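Local coordinates for hypothetical protein PA2201 (Pseudomonas aeruginosa, PDB 2FEF) that is of unknown function but probably belongs to the immunity proteins that neutralise PoNe-type nuclease toxins, at residues 200-205 with 243-248; 224-229 with 255-260. All coordinates share one frame; numbering follows the deposited sequence.

Interaction 1: residues 200-205 with 243-248; sequences HPRPFG and KTRRLT
H200, in the N-cap position of the short helix 201-204, presents one ring face to L247. L247 CD2 lies 3.9 Å from the centroid of the H200 ring and only 19° off the ring normal, which meets the geometry of a CH-pi contact, while H200 NE2 on the ring rim is hydrogen-bonded to P141 O. R202 contributes both backbone and side chain. Its O accepts a hydrogen bond from L247 N (2.9 Å), nearly straight at the hydrogen (167°) although the donor stands above the carbonyl plane. Its side chain, bent at chi2 and chi3, crosses R245 with the two guanidinium planes 23° apart. R202 NE and R245 NE approach to 3.4 Å without bonding, since both are donors; R202 CG sits 3.5 Å above R245 CZ, and P201 CB backs the other face of the R202 guanidinium. P203, reached through a cis peptide bond, brings CD to 3.8 Å from R246 CG, while R246 NE is bonded to Q229 O and its guanidinium makes cation-pi contacts with Y230 and F233. F204 meets the same leucine methyl at its ring edge, CE1 to L247 CD2 4.2 Å. Together these contacts seat the linker between helices 238-243 and 258-267 against the short, proline-bearing helix 201-204 within the all-helical PoNi-type C-terminal region.

Interaction 2: residues 224-229 with 255-260; sequences PYLQSQ and WWAMEV
Y225 reaches from helix 223-234 to E259 and V260, at the start of helix 258-267. From CB the side chain sets out with CG anti to the backbone N (chi1 180°), which sends the ring out across the gap to E259. Along one ring edge Y225 CD2 comes first, 3.6 Å from V260 CG2; the two side chains run antiparallel alongside each other. Next, Y225 CE2 lies 3.2 Å from E259 OE2, which sits in the plane of the ring at its edge. At the tip, Y225 OH donates a hydrogen bond to that same oxygen over 2.6 Å. The carboxylate stands almost perpendicular to the ring, 88° between planes, and the hydroxyl arrives on the anti side of OE2, 31° out of the carboxylate plane. Q229 CB, one helical turn on, lies over one ring face.

E259 is folded to receive this bond. Its chain bends at chi2, bringing OE1 back to V260 N at 3.0 Å, and OE2 has a further hydrogen-bonding partner in Y230 OH. Beside the polar pair, L226 makes an apolar contact: L226 CD2 lies 3.9 Å from V260 CG2, and L226 CD1 lies 4.1 Å from V260 CG1.

E259 is buried, and its carboxylate is gripped by two tyrosine hydroxyls and a backbone N-H, three bonds that fix both of its oxygens. Its place in the first turn of helix 258-267, whose N-cap is A257, puts it near the positive end of the helix dipole, so these partners and that field would probably favour the ionised form despite the burial.

How the interactions relate
Interaction 2 is wholly buried and joins two helices, 223-234 and 258-267, through a carboxylate-hydroxyl bond bordered by aliphatic contacts. Interaction 1 lies partly at the surface: its arginine pair is exposed, while P203 and F204 are buried. Its grip comes mainly from a main-chain bond, a CH-pi contact and the R202 alkyl chain lying over the R245 guanidinium. The two meet directly, their centres about 12 Å apart. P203 CB packs 3.5 Å from Q229 OE1, and F204 CD2 packs 3.4 Å from Y225 OH. Helix 201-204 therefore lies against both the linker and helix 223-234, and the segments alternate along the chain.

Interaction 1: residues 200-205 with 243-248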
loop_
_atom_site.group_PDB
_atom_site.type_symbol
_atom_site.label_atom_id
_atom_site.label_comp_id
_atom_site.label_asym_id
_atom_site.label_seq_id
_atom_site.Cartn_x
_atom_site.Cartn_y
_atom_site.Cartn_z
ATOM N N HIS B 200 12.440 -20.072 22.313
ATOM C CA HIS B 200 12.584 -20.711 21.009
ATOM C C HIS B 200 13.894 -21.501 20.997
ATOM O O HIS B 200 14.941 -20.972 20.628
ATOM C CB HIS B 200 12.525 -19.643 19.924
ATOM C CG HIS B 200 11.275 -18.818 19.996
ATOM N ND1 HIS B 200 10.110 -19.197 19.369
ATOM C CD2 HIS B 200 10.993 -17.666 20.655
ATOM C CE1 HIS B 200 9.162 -18.312 19.633
ATOM N NE2 HIS B 200 9.682 -17.359 20.390
ATOM N N PRO B 201 13.840 -22.764 21.461
ATOM C CA PRO B 201 15.026 -23.573 21.669
ATOM C C PRO B 201 15.846 -23.795 20.385
ATOM O O PRO B 201 17.045 -24.038 20.460
ATOM C CB PRO B 201 14.467 -24.903 22.217
ATOM C CG PRO B 201 13.104 -24.569 22.738
ATOM C CD PRO B 201 12.601 -23.480 21.839
ATOM N N ARG B 202 15.195 -23.683 19.228
ATOM C CA ARG B 202 15.882 -23.769 17.924
ATOM C C ARG B 202 15.782 -22.370 17.296
ATOM O O ARG B 202 14.719 -21.984 16.857
ATOM C CB ARG B 202 15.145 -24.770 17.026
ATOM C CG ARG B 202 15.453 -26.263 17.264
ATOM C CD ARG B 202 15.208 -26.788 18.678
ATOM N NE ARG B 202 13.802 -26.842 19.102
ATOM C CZ ARG B 202 13.340 -27.627 20.082
ATOM N NH1 ARG B 202 12.055 -27.590 20.409
ATOM N NH2 ARG B 202 14.158 -28.448 20.739
ATOM N N PRO B 203 16.888 -21.624 17.204
ATOM C CA PRO B 203 18.282 -21.978 17.498
ATOM C C PRO B 203 18.797 -21.720 18.918
ATOM O O PRO B 203 19.879 -22.173 19.264
ATOM C CB PRO B 203 19.058 -21.069 16.537
ATOM C CG PRO B 203 18.263 -19.796 16.480
ATOM C CD PRO B 203 16.779 -20.256 16.635
ATOM N N PHE B 204 18.046 -20.976 19.716
ATOM C CA PHE B 204 18.627 -20.336 20.894
ATOM C C PHE B 204 19.017 -21.228 22.082
ATOM O O PHE B 204 19.812 -20.814 22.926
ATOM C CB PHE B 204 17.736 -19.175 21.335
ATOM C CG PHE B 204 17.473 -18.178 20.253
ATOM C CD1 PHE B 204 16.192 -18.034 19.722
ATOM C CD2 PHE B 204 18.510 -17.373 19.754
ATOM C CE1 PHE B 204 15.943 -17.111 18.692
ATOM C CE2 PHE B 204 18.250 -16.424 18.768
ATOM C CZ PHE B 204 16.996 -16.310 18.228
ATOM N N GLY B 205 18.469 -22.446 22.144
ATOM C CA GLY B 205 18.894 -23.427 23.149
ATOM C C GLY B 205 20.363 -23.800 23.024
ATOM O O GLY B 205 20.976 -24.228 24.001
ATOM N N LYS B 243 11.244 -26.768 6.468
ATOM C CA LYS B 243 10.964 -28.026 7.157
ATOM C C LYS B 243 11.651 -28.194 8.540
ATOM O O LYS B 243 11.204 -29.023 9.342
ATOM C CB LYS B 243 11.294 -29.228 6.256
ATOM C CG LYS B 243 10.347 -29.433 5.078
ATOM C CD LYS B 243 8.916 -29.504 5.578
ATOM C CE LYS B 243 7.912 -29.656 4.485
ATOM N NZ LYS B 243 6.588 -29.398 5.113
ATOM N N THR B 244 12.724 -27.446 8.816
ATOM C CA THR B 244 13.385 -27.506 10.149
ATOM C C THR B 244 12.605 -26.729 11.213
ATOM O O THR B 244 11.733 -25.928 10.886
ATOM C CB THR B 244 14.862 -26.976 10.139
ATOM O OG1 THR B 244 14.849 -25.544 10.046
ATOM C CG2 THR B 244 15.649 -27.543 8.997
ATOM N N ARG B 245 12.894 -26.946 12.492
ATOM C CA ARG B 245 12.168 -26.191 13.500
ATOM C C ARG B 245 12.831 -24.875 13.922
ATOM O O ARG B 245 12.297 -24.126 14.760
ATOM C CB ARG B 245 11.729 -27.083 14.673
ATOM C CG ARG B 245 12.834 -27.694 15.418
ATOM C CD ARG B 245 12.439 -28.997 16.092
ATOM N NE ARG B 245 13.496 -29.514 16.982
ATOM C CZ ARG B 245 14.781 -29.677 16.653
ATOM N NH1 ARG B 245 15.215 -29.345 15.449
ATOM N NH2 ARG B 245 15.652 -30.166 17.533
ATOM N N ARG B 246 13.961 -24.539 13.292
ATOM C CA ARG B 246 14.587 -23.263 13.578
ATOM C C ARG B 246 13.658 -22.053 13.345
ATOM O O ARG B 246 12.973 -21.909 12.306
ATOM C CB ARG B 246 15.891 -23.117 12.790
ATOM C CG ARG B 246 16.721 -21.920 13.268
ATOM C CD ARG B 246 17.472 -21.407 12.085
ATOM N NE ARG B 246 18.579 -20.477 12.299
ATOM C CZ ARG B 246 18.494 -19.155 12.169
ATOM N NH1 ARG B 246 17.333 -18.535 11.905
ATOM N NH2 ARG B 246 19.610 -18.437 12.261
ATOM N N LEU B 247 13.606 -21.179 14.340
ATOM C CA LEU B 247 12.844 -19.961 14.193
ATOM C C LEU B 247 13.546 -19.119 13.128
ATOM O O LEU B 247 14.785 -19.077 13.052
ATOM C CB LEU B 247 12.824 -19.180 15.512
ATOM C CG LEU B 247 11.920 -17.936 15.557
ATOM C CD1 LEU B 247 10.471 -18.410 15.530
ATOM C CD2 LEU B 247 12.224 -17.128 16.814
ATOM N N THR B 248 12.753 -18.465 12.297
ATOM C CA THR B 248 13.292 -17.467 11.356
ATOM C C THR B 248 12.498 -16.167 11.528
ATOM O O THR B 248 11.363 -16.176 12.048
ATOM C CB THR B 248 13.205 -17.947 9.880
ATOM O OG1 THR B 248 11.819 -18.106 9.523
ATOM C CG2 THR B 248 13.988 -19.290 9.689
#

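Interaction 2: residues 224-229 with 255-260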
loop_
_atom_site.group_PDB
_atom_site.type_symbol
_atom_site.label_atom_id
_atom_site.label_comp_id
_atom_site.label_asym_id
_atom_site.label_seq_id
_atom_site.Cartn_x
_atom_site.Cartn_y
_atom_site.Cartn_z
ATOM N N PRO B 224 31.018 -22.425 17.206
ATOM C CA PRO B 224 30.150 -23.528 16.752
ATOM C C PRO B 224 28.684 -23.118 16.533
ATOM O O PRO B 224 28.065 -23.577 15.570
ATOM C CB PRO B 224 30.275 -24.560 17.886
ATOM C CG PRO B 224 31.686 -24.335 18.409
ATOM C CD PRO B 224 31.732 -22.806 18.444
ATOM N N TYR B 225 28.166 -22.245 17.390
ATOM C CA TYR B 225 26.823 -21.678 17.230
ATOM C C TYR B 225 26.650 -20.939 15.901
ATOM O O TYR B 225 25.663 -21.175 15.190
ATOM C CB TYR B 225 26.464 -20.771 18.423
ATOM C CG TYR B 225 25.079 -20.137 18.331
ATOM C CD1 TYR B 225 23.951 -20.839 18.723
ATOM C CD2 TYR B 225 24.918 -18.805 17.857
ATOM C CE1 TYR B 225 22.676 -20.242 18.651
ATOM C CE2 TYR B 225 23.653 -18.200 17.789
ATOM C CZ TYR B 225 22.538 -18.934 18.191
ATOM O OH TYR B 225 21.276 -18.346 18.104
ATOM N N LEU B 226 27.595 -20.052 15.559
ATOM C CA LEU B 226 27.541 -19.360 14.274
ATOM C C LEU B 226 27.630 -20.314 13.079
ATOM O O LEU B 226 26.962 -20.098 12.068
ATOM C CB LEU B 226 28.671 -18.319 14.143
ATOM C CG LEU B 226 28.496 -16.969 14.820
ATOM C CD1 LEU B 226 29.704 -16.091 14.591
ATOM C CD2 LEU B 226 27.220 -16.286 14.277
ATOM N N GLN B 227 28.489 -21.331 13.165
ATOM C CA GLN B 227 28.638 -22.290 12.068
ATOM C C GLN B 227 27.376 -23.112 11.858
ATOM O O GLN B 227 26.911 -23.252 10.727
ATOM C CB GLN B 227 29.833 -23.234 12.298
ATOM C CG GLN B 227 30.048 -24.328 11.178
ATOM C CD GLN B 227 30.299 -23.740 9.795
ATOM O OE1 GLN B 227 30.663 -22.570 9.665
ATOM N NE2 GLN B 227 30.088 -24.548 8.750
ATOM N N SER B 228 26.828 -23.652 12.949
ATOM C CA SER B 228 25.719 -24.579 12.851
ATOM C C SER B 228 24.367 -23.882 12.708
ATOM O O SER B 228 23.532 -24.330 11.916
ATOM C CB SER B 228 25.721 -25.545 14.036
ATOM O OG SER B 228 25.150 -24.956 15.190
ATOM N N GLN B 229 24.148 -22.779 13.432
ATOM C CA GLN B 229 22.819 -22.180 13.409
ATOM C C GLN B 229 22.629 -21.106 12.340
ATOM O O GLN B 229 21.501 -20.695 12.065
ATOM C CB GLN B 229 22.387 -21.686 14.816
ATOM C CG GLN B 229 22.362 -22.782 15.920
ATOM C CD GLN B 229 21.587 -24.008 15.502
ATOM O OE1 GLN B 229 20.424 -23.914 15.068
ATOM N NE2 GLN B 229 22.231 -25.169 15.596
ATOM N N TRP B 255 19.309 -12.697 7.968
ATOM C CA TRP B 255 20.616 -13.344 7.827
ATOM C C TRP B 255 21.507 -13.225 9.069
ATOM O O TRP B 255 22.452 -13.986 9.240
ATOM C CB TRP B 255 21.294 -12.635 6.657
ATOM C CG TRP B 255 22.645 -13.082 6.202
ATOM C CD1 TRP B 255 23.843 -12.515 6.500
ATOM C CD2 TRP B 255 22.907 -14.146 5.301
ATOM N NE1 TRP B 255 24.850 -13.161 5.839
ATOM C CE2 TRP B 255 24.297 -14.172 5.079
ATOM C CE3 TRP B 255 22.093 -15.072 4.637
ATOM C CZ2 TRP B 255 24.900 -15.111 4.245
ATOM C CZ3 TRP B 255 22.697 -16.000 3.794
ATOM C CH2 TRP B 255 24.087 -16.014 3.610
ATOM N N TRP B 256 21.220 -12.248 9.923
ATOM C CA TRP B 256 22.227 -11.740 10.855
ATOM C C TRP B 256 22.224 -12.372 12.228
ATOM O O TRP B 256 21.213 -12.406 12.899
ATOM C CB TRP B 256 22.080 -10.206 10.979
ATOM C CG TRP B 256 22.232 -9.604 9.620
ATOM C CD1 TRP B 256 21.251 -9.044 8.847
ATOM C CD2 TRP B 256 23.424 -9.581 8.850
ATOM N NE1 TRP B 256 21.771 -8.675 7.634
ATOM C CE2 TRP B 256 23.108 -8.982 7.610
ATOM C CE3 TRP B 256 24.737 -10.026 9.084
ATOM C CZ2 TRP B 256 24.050 -8.800 6.605
ATOM C CZ3 TRP B 256 25.680 -9.852 8.080
ATOM C CH2 TRP B 256 25.336 -9.240 6.857
ATOM N N ALA B 257 23.401 -12.824 12.659
ATOM C CA ALA B 257 23.596 -13.248 14.036
ATOM C C ALA B 257 23.714 -12.032 14.934
ATOM O O ALA B 257 24.781 -11.746 15.471
ATOM C CB ALA B 257 24.887 -14.121 14.154
HETATM N N MSE B 258 22.591 -11.348 15.131
HETATM C CA MSE B 258 22.511 -10.108 15.923
HETATM C C MSE B 258 22.792 -10.378 17.371
HETATM O O MSE B 258 23.360 -9.531 18.056
HETATM C CB MSE B 258 21.051 -9.619 15.876
HETATM C CG MSE B 258 20.729 -9.133 14.556
HETATM SE SE MSE B 258 18.882 -8.453 14.632
HETATM C CE MSE B 258 18.945 -7.879 12.798
ATOM N N GLU B 259 22.374 -11.557 17.842
ATOM C CA GLU B 259 22.598 -11.928 19.231
ATOM C C GLU B 259 24.104 -12.100 19.543
ATOM O O GLU B 259 24.596 -11.539 20.517
ATOM C CB GLU B 259 21.769 -13.153 19.654
ATOM C CG GLU B 259 22.185 -14.587 19.214
ATOM C CD GLU B 259 22.101 -14.858 17.731
ATOM O OE1 GLU B 259 22.760 -14.123 16.958
ATOM O OE2 GLU B 259 21.483 -15.862 17.317
ATOM N N VAL B 260 24.800 -12.858 18.712
ATOM C CA VAL B 260 26.262 -13.080 18.888
ATOM C C VAL B 260 27.018 -11.742 18.783
ATOM O O VAL B 260 27.917 -11.445 19.589
ATOM C CB VAL B 260 26.820 -14.100 17.864
ATOM C CG1 VAL B 260 28.335 -14.377 18.093
ATOM C CG2 VAL B 260 26.048 -15.401 17.929
#